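Long-range contacts in importin subunit beta-1 (Saccharomyces cerevisiae, PDB 5OWU), which carries proteins into the nucleus together with importin alpha, the subunit that recognises the classical nuclear localization signal of the cargo: residues 576-581 with 615-620; 649-654 with 692-697; 655-660 with 696-701; 662-667 with 703-708; 727-732 with 756-761. All coordinates share one frame; numbering follows the deposited sequence.

Contact 1 (576-581 with 615-620); sequences ILTVLA and EDDVFY
Leu577 of helix 563-586 meets Asp617 and Val618 of helix 615-629, where HEAT repeats 13 and 14 stack with matching helices side by side. The two short segments run almost parallel, 12° apart, with their axes 8.8 Å from each other at closest approach. Apolar packing centres on Leu577. Its CD1 branch ends against Val618 CG2 at 3.8 Å and also lies against Asp617 CB, the aliphatic root of the acid. Leu577 CG stands beside its own backbone N (chi1 -70°), and this directs the branch toward the neighbouring helix. Phe602 of helix 595-607 touches both Leu577 and Val618, which ties the pair into the core between the repeats. Polar groups gather at the solvent-facing margin. Thr578 OG1 stops 4.2 Å from Asp617 OD1, too far for a bond, and is instead bonded to Ser574 O within its own helix. The carboxylate still reaches the first helix, because Asp617 OD2 is hydrogen-bonded to Ser574 OG, one turn before Thr578. One turn along from Leu577, backbone takes the place of side chain: Ala581 CB rests 4.2 Å from Tyr620 O.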
# COMPACT_ATOMS: atom_id res chain seq x y z
N ILE A 576 11.73 -18.04 -15.25
CA ILE A 576 11.72 -18.56 -16.62
C ILE A 576 10.30 -18.53 -17.18
O ILE A 576 10.08 -18.10 -18.31
CB ILE A 576 12.30 -19.98 -16.65
CG1 ILE A 576 13.80 -19.95 -16.31
CG2 ILE A 576 12.10 -20.63 -18.02
CD1 ILE A 576 14.37 -21.31 -15.98
N LEU A 577 9.34 -19.04 -16.41
CA LEU A 577 7.98 -19.14 -16.93
C LEU A 577 7.37 -17.76 -17.18
O LEU A 577 6.61 -17.58 -18.13
CB LEU A 577 7.12 -19.96 -15.95
CG LEU A 577 7.46 -21.45 -15.90
CD1 LEU A 577 6.90 -22.12 -14.67
CD2 LEU A 577 6.98 -22.18 -17.15
N THR A 578 7.71 -16.77 -16.35
CA THR A 578 7.23 -15.41 -16.60
C THR A 578 7.75 -14.89 -17.93
O THR A 578 6.97 -14.40 -18.78
CB THR A 578 7.66 -14.51 -15.44
OG1 THR A 578 7.12 -15.03 -14.21
CG2 THR A 578 7.17 -13.07 -15.63
N VAL A 579 9.06 -15.00 -18.16
CA VAL A 579 9.59 -14.55 -19.45
C VAL A 579 8.96 -15.34 -20.59
O VAL A 579 8.65 -14.79 -21.65
CB VAL A 579 11.13 -14.66 -19.49
CG1 VAL A 579 11.66 -14.13 -20.83
CG2 VAL A 579 11.74 -13.89 -18.35
N LEU A 580 8.79 -16.65 -20.40
CA LEU A 580 8.24 -17.50 -21.46
C LEU A 580 6.82 -17.08 -21.80
O LEU A 580 6.44 -17.05 -22.98
CB LEU A 580 8.28 -18.97 -21.01
CG LEU A 580 7.68 -20.02 -21.96
CD1 LEU A 580 8.36 -19.99 -23.32
CD2 LEU A 580 7.80 -21.41 -21.33
N ALA A 581 6.01 -16.76 -20.79
CA ALA A 581 4.67 -16.26 -21.06
C ALA A 581 4.73 -14.99 -21.89
O ALA A 581 3.96 -14.82 -22.85
CB ALA A 581 3.92 -16.03 -19.75
N GLU A 615 2.70 -23.84 -9.86
CA GLU A 615 1.55 -24.07 -10.74
C GLU A 615 0.92 -22.76 -11.19
O GLU A 615 0.33 -22.70 -12.27
CB GLU A 615 0.50 -24.95 -10.05
CG GLU A 615 -0.08 -24.39 -8.77
CD GLU A 615 -1.21 -25.26 -8.21
OE1 GLU A 615 -1.73 -26.13 -8.94
OE2 GLU A 615 -1.57 -25.06 -7.03
N ASP A 616 1.02 -21.71 -10.38
CA ASP A 616 0.50 -20.40 -10.78
C ASP A 616 1.21 -19.89 -12.04
O ASP A 616 0.56 -19.49 -13.02
CB ASP A 616 0.67 -19.42 -9.63
CG ASP A 616 -0.18 -18.18 -9.79
OD1 ASP A 616 -1.38 -18.32 -10.11
OD2 ASP A 616 0.35 -17.07 -9.59
N ASP A 617 2.54 -19.91 -12.03
CA ASP A 617 3.30 -19.48 -13.20
C ASP A 617 3.11 -20.42 -14.39
O ASP A 617 3.13 -19.97 -15.55
CB ASP A 617 4.78 -19.37 -12.83
CG ASP A 617 5.02 -18.35 -11.73
OD1 ASP A 617 4.44 -17.24 -11.80
OD2 ASP A 617 5.75 -18.67 -10.77
N VAL A 618 2.89 -21.71 -14.13
CA VAL A 618 2.59 -22.63 -15.21
C VAL A 618 1.25 -22.28 -15.85
O VAL A 618 1.11 -22.30 -17.07
CB VAL A 618 2.59 -24.09 -14.71
CG1 VAL A 618 2.18 -25.04 -15.82
CG2 VAL A 618 3.97 -24.47 -14.17
N PHE A 619 0.26 -21.96 -15.02
CA PHE A 619 -1.04 -21.57 -15.54
C PHE A 619 -0.95 -20.28 -16.34
O PHE A 619 -1.63 -20.13 -17.36
CB PHE A 619 -2.04 -21.41 -14.40
CG PHE A 619 -2.82 -22.66 -14.11
CD1 PHE A 619 -2.20 -23.77 -13.58
CD2 PHE A 619 -4.18 -22.71 -14.39
CE1 PHE A 619 -2.93 -24.93 -13.32
CE2 PHE A 619 -4.91 -23.85 -14.13
CZ PHE A 619 -4.28 -24.96 -13.60
N TYR A 620 -0.12 -19.33 -15.89
CA TYR A 620 0.09 -18.11 -16.66
C TYR A 620 0.66 -18.44 -18.04
O TYR A 620 0.22 -17.87 -19.06
CB TYR A 620 1.03 -17.17 -15.91
CG TYR A 620 0.35 -16.31 -14.86
CD1 TYR A 620 -0.78 -15.56 -15.17
CD2 TYR A 620 0.84 -16.25 -13.55
CE1 TYR A 620 -1.40 -14.77 -14.21
CE2 TYR A 620 0.22 -15.46 -12.59
CZ TYR A 620 -0.90 -14.73 -12.93
OH TYR A 620 -1.53 -13.95 -11.98

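Contact 2 (649-654 with 692-697); sequences NQVDSP and PNARRE
Arg695 sets its CG between its own backbone N and carbonyl carbon (chi1 62°), against Val651 O, and then bends at chi3 (46°), which brings the guanidinium alongside the chain of Asp652 to Pro654. Val651 likewise has CG2 between its backbone N and carbonyl carbon, where the methyl meets Asn693 O at 3.5 Å and packs on Ala694 CA. Its CB lies 3.9 Å from Ala694 CB, so a small apolar patch sits beside the polar one. Two hydrogen bonds join the segments. Arg695 N donates almost straight to Val651 O (3.2 Å, 171°), and Arg695 NE donates to Asp652 O at the same length but with more bend. Both donors stand above the plane of the carbonyl they address, while Asp652 O lies close to the guanidinium plane. The segments hold the turns between the two helices within HEAT repeat 15 and within HEAT repeat 16, and backbone and arginine together link one inter-helix turn to the next. In the first loop, Gln650 centres an inverse gamma turn just after helix 637-649. Pro654 lies over one face of the guanidinium, offset toward its rim, with CD 4.0 Å from Arg695 NH2. The guanidinium also has an anionic partner in its own loop, where Arg695 NH1 forms a salt bridge with Glu697 OE1 at 3.0 Å.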
# COMPACT_ATOMS: atom_id res chain seq x y z
N ASN A 649 -11.32 -24.51 -8.25
CA ASN A 649 -11.97 -24.77 -6.97
C ASN A 649 -11.07 -24.51 -5.77
O ASN A 649 -11.58 -24.41 -4.65
CB ASN A 649 -12.48 -26.21 -6.93
CG ASN A 649 -13.73 -26.40 -7.76
OD1 ASN A 649 -14.57 -25.50 -7.85
ND2 ASN A 649 -13.86 -27.56 -8.39
N GLN A 650 -9.75 -24.39 -5.97
CA GLN A 650 -8.84 -24.01 -4.89
C GLN A 650 -8.97 -22.51 -4.64
O GLN A 650 -8.07 -21.71 -4.90
CB GLN A 650 -7.40 -24.38 -5.22
CG GLN A 650 -7.09 -25.86 -5.11
CD GLN A 650 -5.66 -26.18 -5.51
OE1 GLN A 650 -5.40 -27.19 -6.17
NE2 GLN A 650 -4.72 -25.33 -5.11
N VAL A 651 -10.13 -22.13 -4.11
CA VAL A 651 -10.45 -20.71 -3.94
C VAL A 651 -9.55 -20.02 -2.92
O VAL A 651 -9.43 -18.79 -2.95
CB VAL A 651 -11.93 -20.54 -3.54
CG1 VAL A 651 -12.84 -20.93 -4.69
CG2 VAL A 651 -12.25 -21.33 -2.27
N ASP A 652 -8.95 -20.77 -1.99
CA ASP A 652 -8.02 -20.15 -1.05
C ASP A 652 -6.69 -19.82 -1.70
O ASP A 652 -6.05 -18.82 -1.34
CB ASP A 652 -7.79 -21.09 0.14
CG ASP A 652 -7.15 -22.40 -0.27
OD1 ASP A 652 -7.34 -22.82 -1.42
OD2 ASP A 652 -6.45 -23.01 0.57
N SER A 653 -6.25 -20.62 -2.66
CA SER A 653 -4.96 -20.46 -3.30
C SER A 653 -5.04 -19.41 -4.41
O SER A 653 -6.10 -19.22 -5.02
CB SER A 653 -4.51 -21.79 -3.88
OG SER A 653 -3.24 -21.69 -4.50
N PRO A 654 -3.94 -18.71 -4.70
CA PRO A 654 -3.95 -17.77 -5.83
C PRO A 654 -4.06 -18.44 -7.18
O PRO A 654 -4.30 -17.74 -8.18
CB PRO A 654 -2.60 -17.04 -5.68
CG PRO A 654 -1.73 -18.00 -4.96
CD PRO A 654 -2.63 -18.73 -4.01
N PRO A 692 -17.74 -19.51 0.79
CA PRO A 692 -17.22 -18.62 1.85
C PRO A 692 -15.72 -18.75 2.08
O PRO A 692 -15.09 -17.77 2.52
CB PRO A 692 -18.01 -19.06 3.09
CG PRO A 692 -19.26 -19.66 2.55
CD PRO A 692 -18.85 -20.34 1.28
N ASN A 693 -15.13 -19.90 1.79
CA ASN A 693 -13.67 -20.04 1.92
C ASN A 693 -12.91 -19.33 0.81
O ASN A 693 -11.69 -19.53 0.72
CB ASN A 693 -13.28 -21.52 1.95
CG ASN A 693 -13.65 -22.19 3.26
OD1 ASN A 693 -14.03 -21.54 4.23
ND2 ASN A 693 -13.52 -23.51 3.30
N ALA A 694 -13.56 -18.53 -0.03
CA ALA A 694 -12.87 -17.88 -1.14
C ALA A 694 -12.08 -16.68 -0.65
O ALA A 694 -12.60 -15.84 0.09
CB ALA A 694 -13.88 -17.44 -2.21
N ARG A 695 -10.82 -16.59 -1.08
CA ARG A 695 -10.04 -15.40 -0.80
C ARG A 695 -10.71 -14.19 -1.44
O ARG A 695 -11.48 -14.30 -2.39
CB ARG A 695 -8.61 -15.56 -1.33
CG ARG A 695 -8.50 -15.74 -2.84
CD ARG A 695 -7.14 -15.29 -3.34
NE ARG A 695 -6.05 -15.80 -2.51
CZ ARG A 695 -4.84 -15.26 -2.44
NH1 ARG A 695 -4.55 -14.16 -3.13
NH2 ARG A 695 -3.92 -15.80 -1.66
N ARG A 696 -10.40 -13.01 -0.89
CA ARG A 696 -11.07 -11.80 -1.36
C ARG A 696 -10.76 -11.53 -2.83
O ARG A 696 -11.66 -11.20 -3.62
CB ARG A 696 -10.67 -10.61 -0.48
CG ARG A 696 -9.20 -10.23 -0.53
CD ARG A 696 -8.92 -8.94 0.24
NE ARG A 696 -9.27 -9.04 1.66
CZ ARG A 696 -10.32 -8.45 2.24
NH1 ARG A 696 -11.17 -7.71 1.54
NH2 ARG A 696 -10.53 -8.62 3.54
N GLU A 697 -9.50 -11.72 -3.24
CA GLU A 697 -9.09 -11.40 -4.60
C GLU A 697 -9.87 -12.18 -5.65
O GLU A 697 -9.87 -11.80 -6.82
CB GLU A 697 -7.59 -11.68 -4.79
CG GLU A 697 -6.66 -10.77 -3.99
CD GLU A 697 -6.49 -11.20 -2.53
OE1 GLU A 697 -6.83 -12.36 -2.21
OE2 GLU A 697 -6.03 -10.38 -1.71

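Contact 3 (655-660 with 696-701); sequences VSITAV and RELKPA
Ile657 points its terminal methyl at the backbone near the beginning of helix 698-713, and the other side chains are arranged about that thrust. Its CG1 stands beside the backbone N and the chain folds again at chi2 (-69°), so CD1 arrives against backbone as well as side chain: Glu697 O and Leu698 CA are each 3.2 Å away. The approach to Leu698 CA is closer than usual van der Waals contact, a sign of tight packing. Leu698 answers from the other helix. With CG anti to the backbone N (chi1 -170°), it brings CD1 toward the first helix, 3.7 Å from Ile657 CD1 and 3.4 Å from Ser656 OG. One turn further on, Val660 CG1 lies 3.9 Å from Ala701 O and also near Ala701 CB, while Val660 CG2 looks toward Leu698 CD1. Ala701 CB also sits within 4.2 Å of Ile657 CD1, its short side chain facing the two branched residues. Helices 655-669 and 698-713 belong to successive HEAT repeats, 15 and 16, and this is where their N-terminal parts pack together. Ser656 OG is hydrogen-bonded to Ser653 O, and Glu697 is paired with Arg695. With these polar groups engaged elsewhere, the contact between the segments is one of van der Waals packing, and the hydroxyl beside Leu698 CD1 is a packing neighbour.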
# COMPACT_ATOMS: atom_id res chain seq x y z
N VAL A 655 -3.93 -19.76 -7.25
CA VAL A 655 -4.03 -20.47 -8.53
C VAL A 655 -5.42 -20.30 -9.13
O VAL A 655 -5.59 -20.36 -10.35
CB VAL A 655 -3.66 -21.95 -8.34
CG1 VAL A 655 -4.77 -22.70 -7.61
CG2 VAL A 655 -3.35 -22.61 -9.67
N SER A 656 -6.44 -20.10 -8.29
CA SER A 656 -7.80 -19.97 -8.81
C SER A 656 -7.96 -18.66 -9.58
O SER A 656 -8.66 -18.62 -10.60
CB SER A 656 -8.81 -20.04 -7.67
OG SER A 656 -8.63 -18.97 -6.75
N ILE A 657 -7.31 -17.59 -9.11
CA ILE A 657 -7.33 -16.32 -9.84
C ILE A 657 -6.76 -16.51 -11.23
O ILE A 657 -7.32 -16.06 -12.24
CB ILE A 657 -6.53 -15.25 -9.07
CG1 ILE A 657 -7.01 -15.13 -7.62
CG2 ILE A 657 -6.62 -13.90 -9.80
CD1 ILE A 657 -8.37 -14.57 -7.47
N THR A 658 -5.60 -17.18 -11.31
CA THR A 658 -4.95 -17.37 -12.60
C THR A 658 -5.75 -18.30 -13.49
O THR A 658 -5.78 -18.11 -14.72
CB THR A 658 -3.53 -17.90 -12.38
OG1 THR A 658 -2.85 -17.04 -11.46
CG2 THR A 658 -2.76 -17.94 -13.69
N ALA A 659 -6.43 -19.29 -12.91
CA ALA A 659 -7.32 -20.14 -13.69
C ALA A 659 -8.49 -19.34 -14.26
O ALA A 659 -8.89 -19.54 -15.43
CB ALA A 659 -7.80 -21.31 -12.83
N VAL A 660 -9.04 -18.42 -13.47
CA VAL A 660 -10.02 -17.48 -14.03
C VAL A 660 -9.41 -16.71 -15.18
O VAL A 660 -10.08 -16.42 -16.18
CB VAL A 660 -10.55 -16.53 -12.94
CG1 VAL A 660 -11.44 -15.45 -13.56
CG2 VAL A 660 -11.34 -17.29 -11.89
N ARG A 696 -10.40 -13.01 -0.89
CA ARG A 696 -11.07 -11.80 -1.36
C ARG A 696 -10.76 -11.53 -2.83
O ARG A 696 -11.66 -11.20 -3.62
CB ARG A 696 -10.67 -10.61 -0.48
CG ARG A 696 -9.20 -10.23 -0.53
CD ARG A 696 -8.92 -8.94 0.24
NE ARG A 696 -9.27 -9.04 1.66
CZ ARG A 696 -10.32 -8.45 2.24
NH1 ARG A 696 -11.17 -7.71 1.54
NH2 ARG A 696 -10.53 -8.62 3.54
N GLU A 697 -9.50 -11.72 -3.24
CA GLU A 697 -9.09 -11.40 -4.60
C GLU A 697 -9.87 -12.18 -5.65
O GLU A 697 -9.87 -11.80 -6.82
CB GLU A 697 -7.59 -11.68 -4.79
CG GLU A 697 -6.66 -10.77 -3.99
CD GLU A 697 -6.49 -11.20 -2.53
OE1 GLU A 697 -6.83 -12.36 -2.21
OE2 GLU A 697 -6.03 -10.38 -1.71
N LEU A 698 -10.55 -13.27 -5.26
CA LEU A 698 -11.32 -14.05 -6.22
C LEU A 698 -12.54 -13.28 -6.69
O LEU A 698 -12.88 -13.31 -7.88
CB LEU A 698 -11.72 -15.39 -5.62
CG LEU A 698 -12.33 -16.38 -6.61
CD1 LEU A 698 -11.27 -16.94 -7.55
CD2 LEU A 698 -13.05 -17.51 -5.89
N LYS A 699 -13.20 -12.56 -5.78
CA LYS A 699 -14.45 -11.89 -6.15
C LYS A 699 -14.27 -10.95 -7.34
O LYS A 699 -15.01 -11.09 -8.32
CB LYS A 699 -15.00 -11.15 -4.92
CG LYS A 699 -16.15 -10.21 -5.21
CD LYS A 699 -17.05 -10.03 -3.99
CE LYS A 699 -17.70 -8.66 -3.95
NZ LYS A 699 -18.90 -8.60 -3.07
N PRO A 700 -13.34 -9.99 -7.33
CA PRO A 700 -13.20 -9.13 -8.52
C PRO A 700 -12.88 -9.91 -9.79
O PRO A 700 -13.49 -9.65 -10.84
CB PRO A 700 -12.07 -8.17 -8.12
CG PRO A 700 -11.40 -8.79 -6.93
CD PRO A 700 -12.45 -9.57 -6.23
N ALA A 701 -11.95 -10.87 -9.72
CA ALA A 701 -11.59 -11.65 -10.90
C ALA A 701 -12.83 -12.25 -11.56
O ALA A 701 -13.08 -12.06 -12.75
CB ALA A 701 -10.60 -12.74 -10.52

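Contact 4 (662-667 with 703-708); sequences FIADIS and LSVFGD
Neighbouring second helices of HEAT repeats 15 and 16 lie side by side here, and Val705 and Asp708 of the later one fit against Ile663, Ala664 and Ser667 of the earlier. Val705 holds CG2 anti to its backbone N, and this methyl reaches the first helix 3.7 Å from Ala664 N. It also meets Ile663 CG2 and Ala664 CB, each at 4.0 Å; the side chains of Ile663 and Val705 cross at about a right angle. The short segments run at 12° with axes 9.2 Å apart, the side-by-side, nearly parallel packing of equivalent helices from which a HEAT solenoid is built. Met681 and Leu685 of helix 675-689 touch Ile663 and Val705 respectively. One turn along, polar side chains enter the contact. Asp708 lays its carboxylate beside Ala664, OD2 being 3.3 Å from Ala664 CB, and its own CB lies 3.5 Å from Ser667 OG. That hydroxyl is turned back onto its own helix by a chi1 of 82° and donates to Ala664 O at 2.9 Å, from a position tilted 33° out of the carbonyl plane.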
# COMPACT_ATOMS: atom_id res chain seq x y z
N PHE A 662 -7.22 -17.85 -17.21
CA PHE A 662 -7.30 -18.76 -18.35
C PHE A 662 -8.66 -18.66 -19.02
O PHE A 662 -8.76 -18.56 -20.25
CB PHE A 662 -7.05 -20.20 -17.90
CG PHE A 662 -7.20 -21.20 -19.01
CD1 PHE A 662 -6.16 -21.47 -19.87
CD2 PHE A 662 -8.39 -21.88 -19.18
CE1 PHE A 662 -6.29 -22.39 -20.89
CE2 PHE A 662 -8.54 -22.81 -20.21
CZ PHE A 662 -7.49 -23.06 -21.06
N ILE A 663 -9.74 -18.69 -18.23
CA ILE A 663 -11.07 -18.53 -18.82
C ILE A 663 -11.15 -17.22 -19.60
O ILE A 663 -11.66 -17.19 -20.72
CB ILE A 663 -12.16 -18.62 -17.73
CG1 ILE A 663 -12.08 -19.97 -17.01
CG2 ILE A 663 -13.55 -18.44 -18.35
CD1 ILE A 663 -12.99 -20.08 -15.80
N ALA A 664 -10.63 -16.14 -19.02
CA ALA A 664 -10.62 -14.85 -19.72
C ALA A 664 -9.91 -14.96 -21.06
O ALA A 664 -10.40 -14.45 -22.07
CB ALA A 664 -9.96 -13.78 -18.85
N ASP A 665 -8.76 -15.64 -21.09
CA ASP A 665 -8.02 -15.75 -22.34
C ASP A 665 -8.79 -16.56 -23.38
O ASP A 665 -8.93 -16.13 -24.53
CB ASP A 665 -6.65 -16.37 -22.09
CG ASP A 665 -5.61 -15.34 -21.72
OD1 ASP A 665 -5.58 -14.28 -22.39
OD2 ASP A 665 -4.85 -15.56 -20.75
N ILE A 666 -9.30 -17.74 -23.01
CA ILE A 666 -9.92 -18.58 -24.03
C ILE A 666 -11.24 -17.98 -24.50
O ILE A 666 -11.64 -18.20 -25.65
CB ILE A 666 -10.11 -20.04 -23.55
CG1 ILE A 666 -11.03 -20.12 -22.33
CG2 ILE A 666 -8.76 -20.69 -23.25
CD1 ILE A 666 -11.60 -21.50 -22.12
N SER A 667 -11.93 -17.22 -23.65
CA SER A 667 -13.14 -16.56 -24.12
C SER A 667 -12.83 -15.64 -25.30
O SER A 667 -13.67 -15.48 -26.19
CB SER A 667 -13.79 -15.77 -22.98
OG SER A 667 -13.17 -14.51 -22.80
N LEU A 703 -15.96 -11.40 -11.24
CA LEU A 703 -16.80 -10.36 -11.81
C LEU A 703 -16.26 -9.96 -13.18
O LEU A 703 -17.00 -9.96 -14.18
CB LEU A 703 -16.87 -9.15 -10.87
CG LEU A 703 -17.62 -9.36 -9.55
CD1 LEU A 703 -17.53 -8.11 -8.69
CD2 LEU A 703 -19.08 -9.74 -9.76
N SER A 704 -14.95 -9.71 -13.27
CA SER A 704 -14.40 -9.27 -14.54
C SER A 704 -14.62 -10.31 -15.62
O SER A 704 -14.94 -9.96 -16.77
CB SER A 704 -12.90 -8.97 -14.39
OG SER A 704 -12.71 -7.90 -13.49
N VAL A 705 -14.51 -11.60 -15.27
CA VAL A 705 -14.57 -12.61 -16.32
C VAL A 705 -16.00 -12.75 -16.81
O VAL A 705 -16.22 -13.10 -17.98
CB VAL A 705 -13.97 -13.94 -15.84
CG1 VAL A 705 -14.99 -14.81 -15.10
CG2 VAL A 705 -13.38 -14.70 -17.01
N PHE A 706 -16.99 -12.41 -15.97
CA PHE A 706 -18.35 -12.38 -16.49
C PHE A 706 -18.43 -11.47 -17.70
O PHE A 706 -19.02 -11.83 -18.73
CB PHE A 706 -19.33 -11.92 -15.40
CG PHE A 706 -19.59 -12.96 -14.34
CD1 PHE A 706 -19.74 -14.30 -14.66
CD2 PHE A 706 -19.71 -12.58 -13.01
CE1 PHE A 706 -19.99 -15.24 -13.69
CE2 PHE A 706 -19.97 -13.53 -12.02
CZ PHE A 706 -20.10 -14.86 -12.37
N GLY A 707 -17.75 -10.32 -17.63
CA GLY A 707 -17.73 -9.41 -18.76
C GLY A 707 -17.09 -10.03 -19.98
O GLY A 707 -17.58 -9.89 -21.10
N ASP A 708 -15.98 -10.75 -19.77
CA ASP A 708 -15.36 -11.46 -20.89
C ASP A 708 -16.35 -12.43 -21.50
O ASP A 708 -16.56 -12.45 -22.72
CB ASP A 708 -14.10 -12.19 -20.42
CG ASP A 708 -13.05 -11.25 -19.90
OD1 ASP A 708 -12.85 -10.19 -20.52
OD2 ASP A 708 -12.44 -11.56 -18.86

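Contact 5 (727-732 with 756-761); sequences LCVAAQ and DAYVGI
Within HEAT repeat 17 the two helices of one hairpin face each other, and Tyr758 of helix 741-764 spans the gap to Cys728 and Gln732 of helix 718-732. The short segments run roughly antiparallel, with a crossing angle of -149° and axes 11.5 Å apart, a separation wide enough to hold a tyrosine ring. At the far end of that ring, Tyr758 OH donates a hydrogen bond of 2.8 Å to Gln732 OE1. The amide oxygen lies at the ring edge, in its plane, while the amide itself is turned almost perpendicular to the ring (82°). Gln732 sets CG between its backbone N and carbonyl carbon (chi1 77°) and extends beyond it to reach the hydroxyl. Its other amide atom, NE2, is bonded to Thr778 O, so both ends of the group are used and its rotation is fixed. Cys728 packs obliquely against the phenol. Its CB is 3.6 Å from Tyr758 CE1 and 3.4 Å from Tyr758 OH, and its SG makes an oblique sulfur-aromatic contact, 4.8 Å from the ring centroid. SG also packs on Ala757 CB at 3.7 Å. A buried phenol-amide bond is thus part of the interior between two roughly antiparallel helices, packed against each other as the helical hairpin of a HEAT repeat.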
# COMPACT_ATOMS: atom_id res chain seq x y z
N LEU A 727 -25.35 -10.03 -8.68
CA LEU A 727 -24.01 -10.01 -8.11
C LEU A 727 -23.39 -8.63 -8.27
O LEU A 727 -22.90 -8.04 -7.29
CB LEU A 727 -23.15 -11.08 -8.78
CG LEU A 727 -23.50 -12.53 -8.45
CD1 LEU A 727 -22.66 -13.47 -9.29
CD2 LEU A 727 -23.33 -12.82 -6.96
N CYS A 728 -23.46 -8.08 -9.48
CA CYS A 728 -22.82 -6.79 -9.70
C CYS A 728 -23.40 -5.75 -8.77
O CYS A 728 -22.67 -5.03 -8.08
CB CYS A 728 -22.96 -6.38 -11.17
SG CYS A 728 -21.92 -7.36 -12.29
N VAL A 729 -24.73 -5.71 -8.66
CA VAL A 729 -25.36 -4.75 -7.75
C VAL A 729 -24.82 -4.95 -6.34
O VAL A 729 -24.32 -4.02 -5.71
CB VAL A 729 -26.89 -4.87 -7.80
CG1 VAL A 729 -27.55 -4.16 -6.60
CG2 VAL A 729 -27.41 -4.26 -9.07
N ALA A 730 -24.87 -6.20 -5.86
CA ALA A 730 -24.42 -6.45 -4.50
C ALA A 730 -23.00 -5.95 -4.33
O ALA A 730 -22.66 -5.34 -3.30
CB ALA A 730 -24.53 -7.93 -4.17
N ALA A 731 -22.16 -6.13 -5.35
CA ALA A 731 -20.77 -5.74 -5.24
C ALA A 731 -20.61 -4.22 -5.25
O ALA A 731 -19.79 -3.68 -4.51
CB ALA A 731 -19.96 -6.36 -6.38
N GLN A 732 -21.39 -3.51 -6.08
CA GLN A 732 -21.16 -2.08 -6.18
C GLN A 732 -21.69 -1.32 -4.97
O GLN A 732 -21.23 -0.21 -4.70
CB GLN A 732 -21.78 -1.52 -7.47
CG GLN A 732 -23.28 -1.33 -7.45
CD GLN A 732 -23.82 -1.01 -8.82
OE1 GLN A 732 -23.34 -1.54 -9.82
NE2 GLN A 732 -24.81 -0.13 -8.89
N ASP A 756 -15.65 -3.74 -15.54
CA ASP A 756 -15.37 -4.75 -16.56
C ASP A 756 -16.64 -5.51 -16.93
O ASP A 756 -16.95 -5.71 -18.12
CB ASP A 756 -14.31 -5.75 -16.07
CG ASP A 756 -12.91 -5.17 -16.02
OD1 ASP A 756 -12.65 -4.16 -16.70
OD2 ASP A 756 -12.06 -5.76 -15.32
N ALA A 757 -17.36 -5.98 -15.92
CA ALA A 757 -18.56 -6.78 -16.16
C ALA A 757 -19.56 -6.02 -17.02
O ALA A 757 -20.08 -6.55 -18.01
CB ALA A 757 -19.20 -7.18 -14.83
N TYR A 758 -19.83 -4.75 -16.67
CA TYR A 758 -20.83 -3.98 -17.40
C TYR A 758 -20.37 -3.69 -18.82
O TYR A 758 -21.19 -3.67 -19.75
CB TYR A 758 -21.14 -2.68 -16.66
CG TYR A 758 -21.93 -2.84 -15.37
CD1 TYR A 758 -22.72 -3.96 -15.14
CD2 TYR A 758 -21.89 -1.86 -14.38
CE1 TYR A 758 -23.44 -4.10 -13.97
CE2 TYR A 758 -22.60 -1.99 -13.21
CZ TYR A 758 -23.37 -3.12 -13.00
OH TYR A 758 -24.08 -3.26 -11.84
N VAL A 759 -19.07 -3.43 -19.01
CA VAL A 759 -18.57 -3.20 -20.36
C VAL A 759 -18.80 -4.43 -21.22
O VAL A 759 -19.32 -4.35 -22.35
CB VAL A 759 -17.07 -2.82 -20.32
CG1 VAL A 759 -16.44 -2.87 -21.71
CG2 VAL A 759 -16.91 -1.45 -19.73
N GLY A 760 -18.43 -5.60 -20.70
CA GLY A 760 -18.60 -6.82 -21.47
C GLY A 760 -20.06 -7.12 -21.75
O GLY A 760 -20.41 -7.59 -22.84
N ILE A 761 -20.93 -6.86 -20.78
CA ILE A 761 -22.35 -7.16 -20.94
C ILE A 761 -22.97 -6.24 -21.98
O ILE A 761 -23.71 -6.68 -22.86
CB ILE A 761 -23.07 -7.05 -19.58
CG1 ILE A 761 -22.75 -8.28 -18.74
CG2 ILE A 761 -24.58 -6.91 -19.75
CD1 ILE A 761 -23.15 -8.16 -17.27

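Contacts 1 to 4 join successive HEAT repeats, whereas contact 5 lies inside one. Contacts 3 and 4 are two levels of the same helix pair, 655-669 with 698-713, their centres 11 Å apart and joined where Val660 CG1 meets Val705 CB at 3.7 Å. Contact 2 adjoins contact 3, with centres 7 Å apart and Arg696 and Glu697 in common; Val651 CG1 touches Leu698 CD2. From contact 1 the stack reaches contact 3 where Phe619 CB packs on Thr658 CG2 at 3.6 Å. Contact 4 passes on to contact 5 through Ser704 OG and Asp756 OD2, 2.9 Å apart. Contacts 1 and 5 are about 29 Å apart between centres and do not touch.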